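Ice-binding protein (Colwellia, PDB 3WP9) binds to the surface of ice crystals and inhibits their growth and recrystallization, which may protect membranes from freezing injury. Local coordinates at residues T13-S18 / N212-P217; T29-V34 / E50-M55; L46-V51 / P63-I68; G169-G174 / T187-N192. One frame throughout, in Å; residues are numbered along the deposited sequence.

Contact 1: residues T13-S18 / N212-P217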
loop_
_atom_site.group_PDB
_atom_site.type_symbol
_atom_site.label_atom_id
_atom_site.label_comp_id
_atom_site.label_asym_id
_atom_site.label_seq_id
_atom_site.Cartn_x
_atom_site.Cartn_y
_atom_site.Cartn_z
ATOM N N THR A 13 1.891 -11.748 -0.214
ATOM C CA THR A 13 3.203 -12.131 -0.721
ATOM C C THR A 13 3.715 -11.086 -1.720
ATOM O O THR A 13 4.866 -11.134 -2.160
ATOM C CB THR A 13 3.206 -13.501 -1.372
ATOM O OG1 THR A 13 2.207 -13.547 -2.370
ATOM C CG2 THR A 13 2.874 -14.584 -0.357
ATOM N N PHE A 14 2.854 -10.108 -2.025
ATOM C CA PHE A 14 3.301 -9.047 -2.962
ATOM C C PHE A 14 3.571 -7.721 -2.266
ATOM O O PHE A 14 2.835 -7.297 -1.335
ATOM C CB PHE A 14 2.237 -8.840 -4.050
ATOM C CG PHE A 14 2.124 -9.976 -5.016
ATOM C CD1 PHE A 14 2.876 -10.007 -6.208
ATOM C CD2 PHE A 14 1.301 -11.081 -4.736
ATOM C CE1 PHE A 14 2.797 -11.043 -7.112
ATOM C CE2 PHE A 14 1.203 -12.139 -5.643
ATOM C CZ PHE A 14 1.937 -12.131 -6.839
ATOM N N THR A 15 4.645 -7.063 -2.734
ATOM C CA THR A 15 4.934 -5.666 -2.394
ATOM C C THR A 15 4.185 -4.637 -3.266
ATOM O O THR A 15 3.695 -3.586 -2.740
ATOM C CB THR A 15 6.431 -5.434 -2.436
ATOM O OG1 THR A 15 7.046 -6.306 -1.446
ATOM C CG2 THR A 15 6.706 -3.986 -2.103
ATOM N N ILE A 16 3.966 -5.077 -4.515
ATOM C CA ILE A 16 3.053 -4.308 -5.448
ATOM C C ILE A 16 2.218 -5.352 -6.176
ATOM O O ILE A 16 2.804 -6.247 -6.793
ATOM C CB ILE A 16 3.833 -3.416 -6.460
ATOM C CG1 ILE A 16 4.799 -2.467 -5.746
ATOM C CG2 ILE A 16 2.801 -2.556 -7.225
ATOM C CD1 ILE A 16 5.755 -1.646 -6.636
ATOM N N LEU A 17 0.900 -5.171 -6.169
ATOM C CA LEU A 17 -0.024 -6.028 -6.907
ATOM C C LEU A 17 -1.020 -5.041 -7.448
ATOM O O LEU A 17 -1.522 -4.223 -6.742
ATOM C CB LEU A 17 -0.753 -7.044 -5.973
ATOM C CG LEU A 17 -1.709 -7.987 -6.775
ATOM C CD1 LEU A 17 -0.951 -8.859 -7.768
ATOM C CD2 LEU A 17 -2.500 -8.794 -5.764
ATOM N N SER A 18 -1.303 -5.128 -8.741
ATOM C CA SER A 18 -2.374 -4.320 -9.347
ATOM C C SER A 18 -3.172 -5.130 -10.369
ATOM O O SER A 18 -2.725 -6.248 -10.788
ATOM C CB SER A 18 -1.761 -3.096 -10.068
ATOM O OG SER A 18 -1.105 -3.530 -11.243
ATOM N N ASN A 212 11.269 5.473 -6.875
ATOM C CA ASN A 212 10.913 5.232 -5.462
ATOM C C ASN A 212 11.685 4.004 -4.929
ATOM O O ASN A 212 12.245 3.258 -5.669
ATOM C CB ASN A 212 9.448 4.883 -5.330
ATOM C CG ASN A 212 8.549 6.003 -5.890
ATOM O OD1 ASN A 212 7.723 5.760 -6.825
ATOM N ND2 ASN A 212 8.653 7.187 -5.273
ATOM N N THR A 213 11.633 3.957 -3.616
ATOM C CA THR A 213 12.104 2.748 -2.905
ATOM C C THR A 213 10.858 2.214 -2.262
ATOM O O THR A 213 10.226 2.878 -1.420
ATOM C CB THR A 213 13.035 3.188 -1.819
ATOM O OG1 THR A 213 14.178 3.845 -2.405
ATOM C CG2 THR A 213 13.519 1.931 -1.006
ATOM N N ILE A 214 10.453 1.022 -2.690
ATOM C CA ILE A 214 9.293 0.397 -2.179
ATOM C C ILE A 214 9.737 -0.914 -1.485
ATOM O O ILE A 214 10.239 -1.824 -2.195
ATOM C CB ILE A 214 8.267 0.072 -3.299
ATOM C CG1 ILE A 214 7.994 1.321 -4.232
ATOM C CG2 ILE A 214 6.985 -0.495 -2.699
ATOM C CD1 ILE A 214 7.289 2.523 -3.659
ATOM N N ASN A 215 9.507 -0.975 -0.158
ATOM C CA ASN A 215 9.977 -2.162 0.621
ATOM C C ASN A 215 8.828 -2.947 1.223
ATOM O O ASN A 215 7.943 -2.337 1.862
ATOM C CB ASN A 215 10.802 -1.679 1.801
ATOM C CG ASN A 215 12.035 -0.880 1.417
ATOM O OD1 ASN A 215 12.760 -1.261 0.519
ATOM N ND2 ASN A 215 12.281 0.206 2.122
ATOM N N ALA A 216 8.849 -4.289 1.082
ATOM C CA ALA A 216 7.893 -5.060 1.868
ATOM C C ALA A 216 8.079 -4.713 3.369
ATOM O O ALA A 216 9.198 -4.399 3.815
ATOM C CB ALA A 216 8.055 -6.541 1.637
ATOM N N PRO A 217 6.979 -4.681 4.153
ATOM C CA PRO A 217 7.039 -4.290 5.572
ATOM C C PRO A 217 7.567 -5.467 6.404
ATOM O O PRO A 217 7.365 -6.620 6.072
ATOM C CB PRO A 217 5.582 -3.976 5.922
ATOM C CG PRO A 217 4.804 -4.850 4.955
ATOM C CD PRO A 217 5.613 -5.069 3.726
#
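Ile214 meets Thr15 and Ile16 chiefly through its CG2 methyl. With chi1 at -49°, this methyl is anti to the backbone N, while CG1 lies beside that N; the side chain also touches Leu209 of strand 207-210. CG2 comes within 3.6 Å of Thr15 CG2, the two side chains crossing obliquely, and within 4.2 Å of Ile16 CG1. The contact is therefore methyl against methyl and methylene, without a hydrogen bond between the segments. One residue on, Asn215 turns its side chain away and offers backbone alone: its carbonyl carbon lies 4.1 Å from Thr15 CG2. Its amide works on the outer side instead, where ND2 bonds to Asn198 OD1 on the neighbouring strand 196-198. Ala216 completes the approach, its CB 3.3 Å from Thr15 OG1 and its CA 3.6 Å from the same hydroxyl. Thr15 is thus split between two partners: at chi1 -61° its methyl faces Ile214 and the backbone leading out of it, while OG1 sits against Ala216 and makes a weak hydrogen bond to Thr31 O. The CA atoms of Thr15 and Ala216 are 5.2 Å apart, yet residues 13-18 and 212-217 belong to different sheets. The chain bends at Thr15 and Ile16, and strand 29-31 is the direct sheet neighbour of 213-215. Buried packing of this sort, between a bend in one wall and a strand of the next, is what closes a corner of the right-handed beta-helix.

Contact 2: residues T29-V34 / E50-M55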
loop_
_atom_site.group_PDB
_atom_site.type_symbol
_atom_site.label_atom_id
_atom_site.label_comp_id
_atom_site.label_asym_id
_atom_site.label_seq_id
_atom_site.Cartn_x
_atom_site.Cartn_y
_atom_site.Cartn_z
ATOM N N THR A 29 13.521 0.977 -6.821
ATOM C CA THR A 29 13.935 -0.294 -6.245
ATOM C C THR A 29 12.789 -0.853 -5.480
ATOM O O THR A 29 12.217 -0.163 -4.587
ATOM C CB THR A 29 15.058 -0.058 -5.241
ATOM O OG1 THR A 29 16.187 0.467 -5.936
ATOM C CG2 THR A 29 15.500 -1.385 -4.642
ATOM N N VAL A 30 12.364 -2.053 -5.824
ATOM C CA VAL A 30 11.264 -2.697 -5.149
ATOM C C VAL A 30 11.856 -3.956 -4.491
ATOM O O VAL A 30 12.359 -4.793 -5.217
ATOM C CB VAL A 30 10.126 -3.094 -6.123
ATOM C CG1 VAL A 30 9.001 -3.758 -5.379
ATOM C CG2 VAL A 30 9.644 -1.821 -6.831
ATOM N N THR A 31 11.896 -3.977 -3.160
ATOM C CA THR A 31 12.360 -5.216 -2.481
ATOM C C THR A 31 11.120 -6.014 -2.089
ATOM O O THR A 31 10.450 -5.629 -1.116
ATOM C CB THR A 31 13.138 -4.844 -1.208
ATOM O OG1 THR A 31 14.301 -4.057 -1.548
ATOM C CG2 THR A 31 13.611 -6.115 -0.499
ATOM N N GLY A 32 10.815 -7.074 -2.843
ATOM C CA GLY A 32 9.627 -7.896 -2.706
ATOM C C GLY A 32 9.187 -8.331 -4.108
ATOM O O GLY A 32 9.887 -8.073 -5.086
ATOM N N ASN A 33 8.057 -9.008 -4.189
ATOM C CA ASN A 33 7.456 -9.514 -5.389
ATOM C C ASN A 33 6.480 -8.487 -5.942
ATOM O O ASN A 33 5.815 -7.745 -5.205
ATOM C CB ASN A 33 6.709 -10.801 -5.065
ATOM C CG ASN A 33 7.612 -11.794 -4.366
ATOM O OD1 ASN A 33 8.721 -12.078 -4.830
ATOM N ND2 ASN A 33 7.173 -12.267 -3.210
ATOM N N VAL A 34 6.402 -8.485 -7.265
ATOM C CA VAL A 34 5.373 -7.644 -7.928
ATOM C C VAL A 34 4.635 -8.504 -8.919
ATOM O O VAL A 34 5.185 -9.489 -9.505
ATOM C CB VAL A 34 6.023 -6.466 -8.698
ATOM C CG1 VAL A 34 6.956 -5.692 -7.726
ATOM C CG2 VAL A 34 6.777 -6.984 -9.889
ATOM N N GLU A 50 15.002 -3.576 -11.395
ATOM C CA GLU A 50 14.407 -2.771 -10.354
ATOM C C GLU A 50 13.673 -3.608 -9.280
ATOM O O GLU A 50 13.184 -3.016 -8.304
ATOM C CB GLU A 50 13.411 -1.731 -10.953
ATOM C CG GLU A 50 14.070 -0.818 -11.959
ATOM C CD GLU A 50 13.046 0.051 -12.643
ATOM O OE1 GLU A 50 12.829 1.198 -12.135
ATOM O OE2 GLU A 50 12.412 -0.446 -13.621
ATOM N N VAL A 51 13.559 -4.933 -9.445
ATOM C CA VAL A 51 12.780 -5.758 -8.527
ATOM C C VAL A 51 13.771 -6.787 -7.898
ATOM O O VAL A 51 14.439 -7.523 -8.652
ATOM C CB VAL A 51 11.580 -6.451 -9.236
ATOM C CG1 VAL A 51 10.744 -7.279 -8.276
ATOM C CG2 VAL A 51 10.652 -5.381 -9.853
ATOM N N THR A 52 13.931 -6.773 -6.567
ATOM C CA THR A 52 14.721 -7.888 -5.986
ATOM C C THR A 52 14.033 -9.230 -5.787
ATOM O O THR A 52 14.741 -10.243 -5.662
ATOM C CB THR A 52 15.338 -7.516 -4.669
ATOM O OG1 THR A 52 14.258 -7.310 -3.732
ATOM C CG2 THR A 52 16.278 -6.273 -4.858
ATOM N N GLY A 53 12.714 -9.298 -5.712
ATOM C CA GLY A 53 12.000 -10.557 -5.738
ATOM C C GLY A 53 11.555 -11.025 -7.107
ATOM O O GLY A 53 12.271 -10.855 -8.093
ATOM N N ALA A 54 10.388 -11.646 -7.156
ATOM C CA ALA A 54 9.863 -12.246 -8.370
ATOM C C ALA A 54 8.903 -11.248 -8.987
ATOM O O ALA A 54 8.290 -10.434 -8.263
ATOM C CB ALA A 54 9.081 -13.499 -8.066
ATOM N N MET A 55 8.745 -11.361 -10.287
ATOM C CA MET A 55 7.795 -10.560 -11.038
ATOM C C MET A 55 6.895 -11.543 -11.743
ATOM O O MET A 55 7.413 -12.345 -12.558
ATOM C CB MET A 55 8.574 -9.730 -12.065
ATOM C CG MET A 55 7.724 -8.751 -12.825
ATOM S SD MET A 55 8.733 -7.949 -14.124
ATOM C CE MET A 55 9.816 -6.951 -13.151
#
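Val30 and Val51 form a single backbone bridge, and beyond the turn at Gly32 the bridge of Val34 with Met55 is parallel, CA to CA 4.9 Å. Val30 N donates to Glu50 O at 2.8 Å and Val30 O receives Thr52 N at 2.9 Å; past the turn, Val34 N bonds to Ala54 O. Between these, the Gly53 N to Gly32 O bond is weak, and the Asn33 side chain supplies a firmer tie. Its OD1 accepts Ala54 N at 2.9 Å, in the amide plane on a lone pair, with an N-H...O angle of 171°, while ND2 donates to Thr13 O. Replacing Asn33 by a leucine would probably leave both Ala54 N and Thr13 O without these mates and free the loop at Gly53 to shift. Val34 CG1 meets Val51 CG1 tip to tip at 4.1 Å, and Val34 CG2 lies beside Met55 CG at 3.6 Å, these two side chains pointing the same way. On the exposed side, Thr52 OG1 lies 3.1 Å from Thr31 CA. Two consecutive coils following each other round a corner, with backbone pairing on both sides of the turn and Val30 and Val34 buried, are typical of a parallel beta-helix.

Contact 3: residues L46-V51 / P63-I68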
loop_
_atom_site.group_PDB
_atom_site.type_symbol
_atom_site.label_atom_id
_atom_site.label_comp_id
_atom_site.label_asym_id
_atom_site.label_seq_id
_atom_site.Cartn_x
_atom_site.Cartn_y
_atom_site.Cartn_z
ATOM N N LEU A 46 8.025 -2.368 -15.135
ATOM C CA LEU A 46 9.293 -2.254 -14.407
ATOM C C LEU A 46 10.338 -3.113 -15.108
ATOM O O LEU A 46 9.986 -4.155 -15.783
ATOM C CB LEU A 46 9.117 -2.882 -12.985
ATOM C CG LEU A 46 8.415 -2.024 -11.908
ATOM C CD1 LEU A 46 7.861 -2.833 -10.738
ATOM C CD2 LEU A 46 9.468 -1.053 -11.352
ATOM N N ASN A 47 11.600 -2.734 -14.887
ATOM C CA ASN A 47 12.756 -3.418 -15.467
ATOM C C ASN A 47 13.149 -4.498 -14.450
ATOM O O ASN A 47 12.968 -4.323 -13.279
ATOM C CB ASN A 47 13.924 -2.474 -15.733
ATOM C CG ASN A 47 15.036 -3.141 -16.552
ATOM O OD1 ASN A 47 15.757 -4.037 -16.066
ATOM N ND2 ASN A 47 15.152 -2.743 -17.814
ATOM N N CYS A 48 13.610 -5.659 -14.939
ATOM C CA CYS A 48 13.971 -6.744 -14.054
ATOM C C CYS A 48 14.987 -6.276 -13.025
ATOM O O CYS A 48 14.973 -6.727 -11.867
ATOM C CB CYS A 48 14.460 -7.923 -14.896
ATOM S SG CYS A 48 13.059 -8.728 -15.705
ATOM N N ASP A 49 15.827 -5.320 -13.372
ATOM C CA ASP A 49 16.835 -4.828 -12.396
ATOM C C ASP A 49 16.263 -3.927 -11.285
ATOM O O ASP A 49 16.936 -3.563 -10.317
ATOM C CB ASP A 49 18.048 -4.190 -13.086
ATOM C CG ASP A 49 17.674 -3.029 -14.053
ATOM O OD1 ASP A 49 16.772 -2.200 -13.772
ATOM O OD2 ASP A 49 18.306 -2.931 -15.136
ATOM N N GLU A 50 15.002 -3.576 -11.395
ATOM C CA GLU A 50 14.407 -2.771 -10.354
ATOM C C GLU A 50 13.673 -3.608 -9.280
ATOM O O GLU A 50 13.184 -3.016 -8.304
ATOM C CB GLU A 50 13.411 -1.731 -10.953
ATOM C CG GLU A 50 14.070 -0.818 -11.959
ATOM C CD GLU A 50 13.046 0.051 -12.643
ATOM O OE1 GLU A 50 12.829 1.198 -12.135
ATOM O OE2 GLU A 50 12.412 -0.446 -13.621
ATOM N N VAL A 51 13.559 -4.933 -9.445
ATOM C CA VAL A 51 12.780 -5.758 -8.527
ATOM C C VAL A 51 13.771 -6.787 -7.898
ATOM O O VAL A 51 14.439 -7.523 -8.652
ATOM C CB VAL A 51 11.580 -6.451 -9.236
ATOM C CG1 VAL A 51 10.744 -7.279 -8.276
ATOM C CG2 VAL A 51 10.652 -5.381 -9.853
ATOM N N PRO A 63 8.238 -8.414 -18.605
ATOM C CA PRO A 63 9.664 -8.075 -18.669
ATOM C C PRO A 63 10.543 -9.318 -18.785
ATOM O O PRO A 63 10.346 -10.303 -18.066
ATOM C CB PRO A 63 9.914 -7.340 -17.345
ATOM C CG PRO A 63 8.597 -6.680 -17.105
ATOM C CD PRO A 63 7.528 -7.655 -17.538
ATOM N N LEU A 64 11.538 -9.226 -19.642
ATOM C CA LEU A 64 12.496 -10.290 -19.823
ATOM C C LEU A 64 13.785 -9.834 -19.179
ATOM O O LEU A 64 14.149 -8.651 -19.275
ATOM C CB LEU A 64 12.686 -10.522 -21.325
ATOM C CG LEU A 64 11.390 -10.798 -22.107
ATOM C CD1 LEU A 64 11.518 -10.746 -23.632
ATOM C CD2 LEU A 64 10.802 -12.136 -21.671
ATOM N N PRO A 65 14.512 -10.762 -18.587
ATOM C CA PRO A 65 14.231 -12.204 -18.644
ATOM C C PRO A 65 13.430 -12.772 -17.468
ATOM O O PRO A 65 13.007 -13.931 -17.522
ATOM C CB PRO A 65 15.643 -12.780 -18.571
ATOM C CG PRO A 65 16.316 -11.859 -17.590
ATOM C CD PRO A 65 15.838 -10.498 -17.955
ATOM N N CYS A 66 13.254 -11.954 -16.421
ATOM C CA CYS A 66 12.864 -12.406 -15.088
ATOM C C CYS A 66 11.376 -12.713 -14.887
ATOM O O CYS A 66 11.018 -13.404 -13.930
ATOM C CB CYS A 66 13.295 -11.359 -14.078
ATOM S SG CYS A 66 12.231 -9.872 -14.192
ATOM N N SER A 67 10.478 -12.234 -15.744
ATOM C CA SER A 67 9.083 -12.417 -15.360
ATOM C C SER A 67 8.661 -13.886 -15.465
ATOM O O SER A 67 9.234 -14.648 -16.274
ATOM C CB SER A 67 8.123 -11.510 -16.128
ATOM O OG SER A 67 8.132 -11.797 -17.524
ATOM N N ILE A 68 7.641 -14.249 -14.677
ATOM C CA ILE A 68 7.201 -15.646 -14.532
ATOM C C ILE A 68 5.732 -15.745 -14.890
ATOM O O ILE A 68 4.874 -14.996 -14.357
ATOM C CB ILE A 68 7.442 -16.110 -13.097
ATOM C CG1 ILE A 68 8.966 -16.142 -12.845
ATOM C CG2 ILE A 68 6.763 -17.469 -12.945
ATOM C CD1 ILE A 68 9.409 -15.971 -11.401
HETATM O O HOH W 1 13.801 -6.144 -17.703
#
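Cys48 and Cys66 reach each other with chi1 of opposite sign: -74° sets Cys48 SG beside its backbone N, anti to the carbonyl carbon, whereas 73° places Cys66 SG between N and C, the crowded position. The sulfurs bond at 2.1 Å with chi3 of -79°, close to the perpendicular twist a disulfide prefers. The bridge staples two successive loops near one end of the right-handed beta-helix, a surface region where the segments share no direct hydrogen bond. Cys48 SG also rests against a proline-rich loop: Pro63 CB is 3.8 Å away and Pro65 CD 4.0 Å, the latter ring following a cis peptide bond. Next to this, Pro63 CG sits 3.2 Å from Leu46 O, and Met55 of the intervening strand 55-57 touches both Leu46 and Pro63. Each loop is braced from within. Around Cys48, Asn47 OD1 takes the N-H of Asp49 in its carbonyl plane, on a lone pair, as an Asx turn, and Glu50 OE2 uses its anti lone pair to hold Asn47 N at 2.7 Å. Pro63 O accepts two donors from Ser67, its N and its OG, a pair of bonds that closes the 63-67 turn around Cys66. A water links the two segments, accepting from Cys48 N at 2.8 Å and donating to Leu64 O at 3.0 Å.

Contact 4: residues G169-G174 / T187-N192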
loop_
_atom_site.group_PDB
_atom_site.type_symbol
_atom_site.label_atom_id
_atom_site.label_comp_id
_atom_site.label_asym_id
_atom_site.label_seq_id
_atom_site.Cartn_x
_atom_site.Cartn_y
_atom_site.Cartn_z
ATOM N N GLY A 169 -11.140 6.007 -3.137
ATOM C CA GLY A 169 -10.672 6.829 -4.264
ATOM C C GLY A 169 -9.326 6.421 -4.741
ATOM O O GLY A 169 -9.071 5.205 -4.935
ATOM N N TYR A 170 -8.446 7.400 -5.025
ATOM C CA TYR A 170 -7.074 7.038 -5.392
ATOM C C TYR A 170 -6.211 7.335 -4.135
ATOM O O TYR A 170 -6.607 8.054 -3.262
ATOM C CB TYR A 170 -6.530 7.857 -6.554
ATOM C CG TYR A 170 -6.575 9.381 -6.318
ATOM C CD1 TYR A 170 -5.612 10.002 -5.515
ATOM C CD2 TYR A 170 -7.559 10.183 -6.863
ATOM C CE1 TYR A 170 -5.627 11.358 -5.285
ATOM C CE2 TYR A 170 -7.617 11.560 -6.637
ATOM C CZ TYR A 170 -6.674 12.189 -5.844
ATOM O OH TYR A 170 -6.706 13.566 -5.505
ATOM N N THR A 171 -5.024 6.810 -4.172
ATOM C CA THR A 171 -3.946 7.201 -3.193
ATOM C C THR A 171 -2.824 7.893 -4.009
ATOM O O THR A 171 -2.388 7.315 -5.029
ATOM C CB THR A 171 -3.416 5.926 -2.592
ATOM O OG1 THR A 171 -4.473 5.322 -1.854
ATOM C CG2 THR A 171 -2.291 6.282 -1.617
ATOM N N ALA A 172 -2.412 9.100 -3.603
ATOM C CA ALA A 172 -1.371 9.858 -4.293
ATOM C C ALA A 172 -0.403 10.343 -3.192
ATOM O O ALA A 172 -0.775 11.132 -2.361
ATOM C CB ALA A 172 -1.949 11.033 -5.117
ATOM N N LEU A 173 0.837 9.907 -3.319
ATOM C CA LEU A 173 1.880 10.363 -2.384
ATOM C C LEU A 173 2.804 11.291 -3.157
ATOM O O LEU A 173 3.181 11.003 -4.327
ATOM C CB LEU A 173 2.625 9.099 -1.931
ATOM C CG LEU A 173 1.794 7.885 -1.426
ATOM C CD1 LEU A 173 2.765 6.822 -0.926
ATOM C CD2 LEU A 173 0.852 8.356 -0.327
ATOM N N GLY A 174 3.181 12.371 -2.502
ATOM C CA GLY A 174 4.013 13.444 -3.037
ATOM C C GLY A 174 5.472 12.992 -3.190
ATOM O O GLY A 174 5.777 11.800 -3.236
ATOM N N THR A 187 -8.852 2.172 -6.516
ATOM C CA THR A 187 -8.428 2.560 -7.872
ATOM C C THR A 187 -6.896 2.581 -7.920
ATOM O O THR A 187 -6.264 1.489 -7.665
ATOM C CB THR A 187 -9.044 3.892 -8.431
ATOM O OG1 THR A 187 -8.645 5.016 -7.681
ATOM C CG2 THR A 187 -10.622 3.876 -8.410
ATOM N N LEU A 188 -6.322 3.750 -8.229
ATOM C CA LEU A 188 -4.888 3.807 -8.500
ATOM C C LEU A 188 -4.059 4.163 -7.266
ATOM O O LEU A 188 -4.579 4.766 -6.349
ATOM C CB LEU A 188 -4.515 4.717 -9.660
ATOM C CG LEU A 188 -4.546 6.189 -9.589
ATOM C CD1 LEU A 188 -3.702 6.663 -8.419
ATOM C CD2 LEU A 188 -3.861 6.802 -10.826
ATOM N N ILE A 189 -2.808 3.792 -7.334
ATOM C CA ILE A 189 -1.862 4.274 -6.312
ATOM C C ILE A 189 -0.741 4.942 -7.064
ATOM O O ILE A 189 -0.096 4.277 -7.889
ATOM C CB ILE A 189 -1.320 3.132 -5.375
ATOM C CG1 ILE A 189 -2.467 2.446 -4.624
ATOM C CG2 ILE A 189 -0.229 3.691 -4.406
ATOM C CD1 ILE A 189 -2.017 1.088 -4.017
ATOM N N SER A 190 -0.501 6.254 -6.781
ATOM C CA SER A 190 0.522 6.989 -7.467
ATOM C C SER A 190 1.547 7.382 -6.397
ATOM O O SER A 190 1.139 7.964 -5.385
ATOM C CB SER A 190 -0.135 8.282 -8.098
ATOM O OG SER A 190 0.849 9.191 -8.503
ATOM N N VAL A 191 2.832 7.142 -6.728
ATOM C CA VAL A 191 3.901 7.474 -5.758
ATOM C C VAL A 191 4.863 8.412 -6.553
ATOM O O VAL A 191 5.341 8.027 -7.593
ATOM C CB VAL A 191 4.603 6.213 -5.288
ATOM C CG1 VAL A 191 5.479 6.589 -4.093
ATOM C CG2 VAL A 191 3.600 5.187 -4.825
ATOM N N ASN A 192 5.050 9.633 -6.097
ATOM C CA ASN A 192 5.862 10.611 -6.815
ATOM C C ASN A 192 7.355 10.550 -6.460
ATOM O O ASN A 192 7.802 9.768 -5.510
ATOM C CB ASN A 192 5.209 11.980 -6.726
ATOM C CG ASN A 192 4.130 12.165 -7.805
ATOM O OD1 ASN A 192 3.883 11.283 -8.626
ATOM N ND2 ASN A 192 3.545 13.378 -7.825
HETATM O O HOH W 2 1.284 11.079 -6.472
#
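Gly169 O is gripped by two donors of Thr187, strongly by OG1 at 2.8 Å and weakly by the backbone N at 3.4 Å. The hydroxyl comes from above the carbonyl plane, 62° out of it, and not on a lone pair; chi1 64° brings it there by setting OG1 between the backbone N and carbonyl carbon. A valine in place of Thr187 would probably lose the hydroxyl bond and leave Gly169 O with only the weak N-H from this segment. From there the backbones run parallel, the axes of strands 171-173 and 189-191 being 4.7 Å apart at 2°. The hydrogen bonds pass from one strand to the other in turn: Thr171 N to Leu188 O, then Ser190 N to Thr171 O, Leu173 N to Ser190 O and Asn192 N to Leu173 O. On the buried face Thr171 lies beside Ile189 and Leu173 beside Val191; Leu173 CD1 is 4.2 Å from Val191 CG1, the two side chains pointing the same way. On the other face are Ala172 and Ser190, where a water lies 2.8 Å from Ser190 OG and donates to Leu173 O at 2.9 Å. Ahead of the strands, Leu188 CD1 reaches Tyr170 CB at 3.6 Å. An in-register parallel pair like this is one coil-to-coil step of the right-handed beta-helix, and it ends next to Thr193, probably an ice-binding residue as in relatives. Strands 144-146 and 207-210 flank the pair within the same parallel sheet, while strands 182-185 and 200-203 of another wall pack against its buried side chains.

All four contacts belong to one right-handed beta-helix. Residues 13-18 and 212-217 of contact 1 bring the beginning and end of the sequence together, and the other three contacts fall between them along the chain. Contacts 2 and 3 lie side by side, centres 8 Å apart, sharing Glu50 and Val51, with Met55 O bonded to Ile68 N; contact 1 adjoins contact 2, centres 7 Å apart, through neighbouring strands in two sheets. Contact 4 is in a third sheet, its centre 14 Å from that of contact 1, which it meets where Asn212 ND2 bonds to Asn192 O, and 23 Å from that of contact 3. Early and late segments thus stack as adjacent coils in a single continuous body.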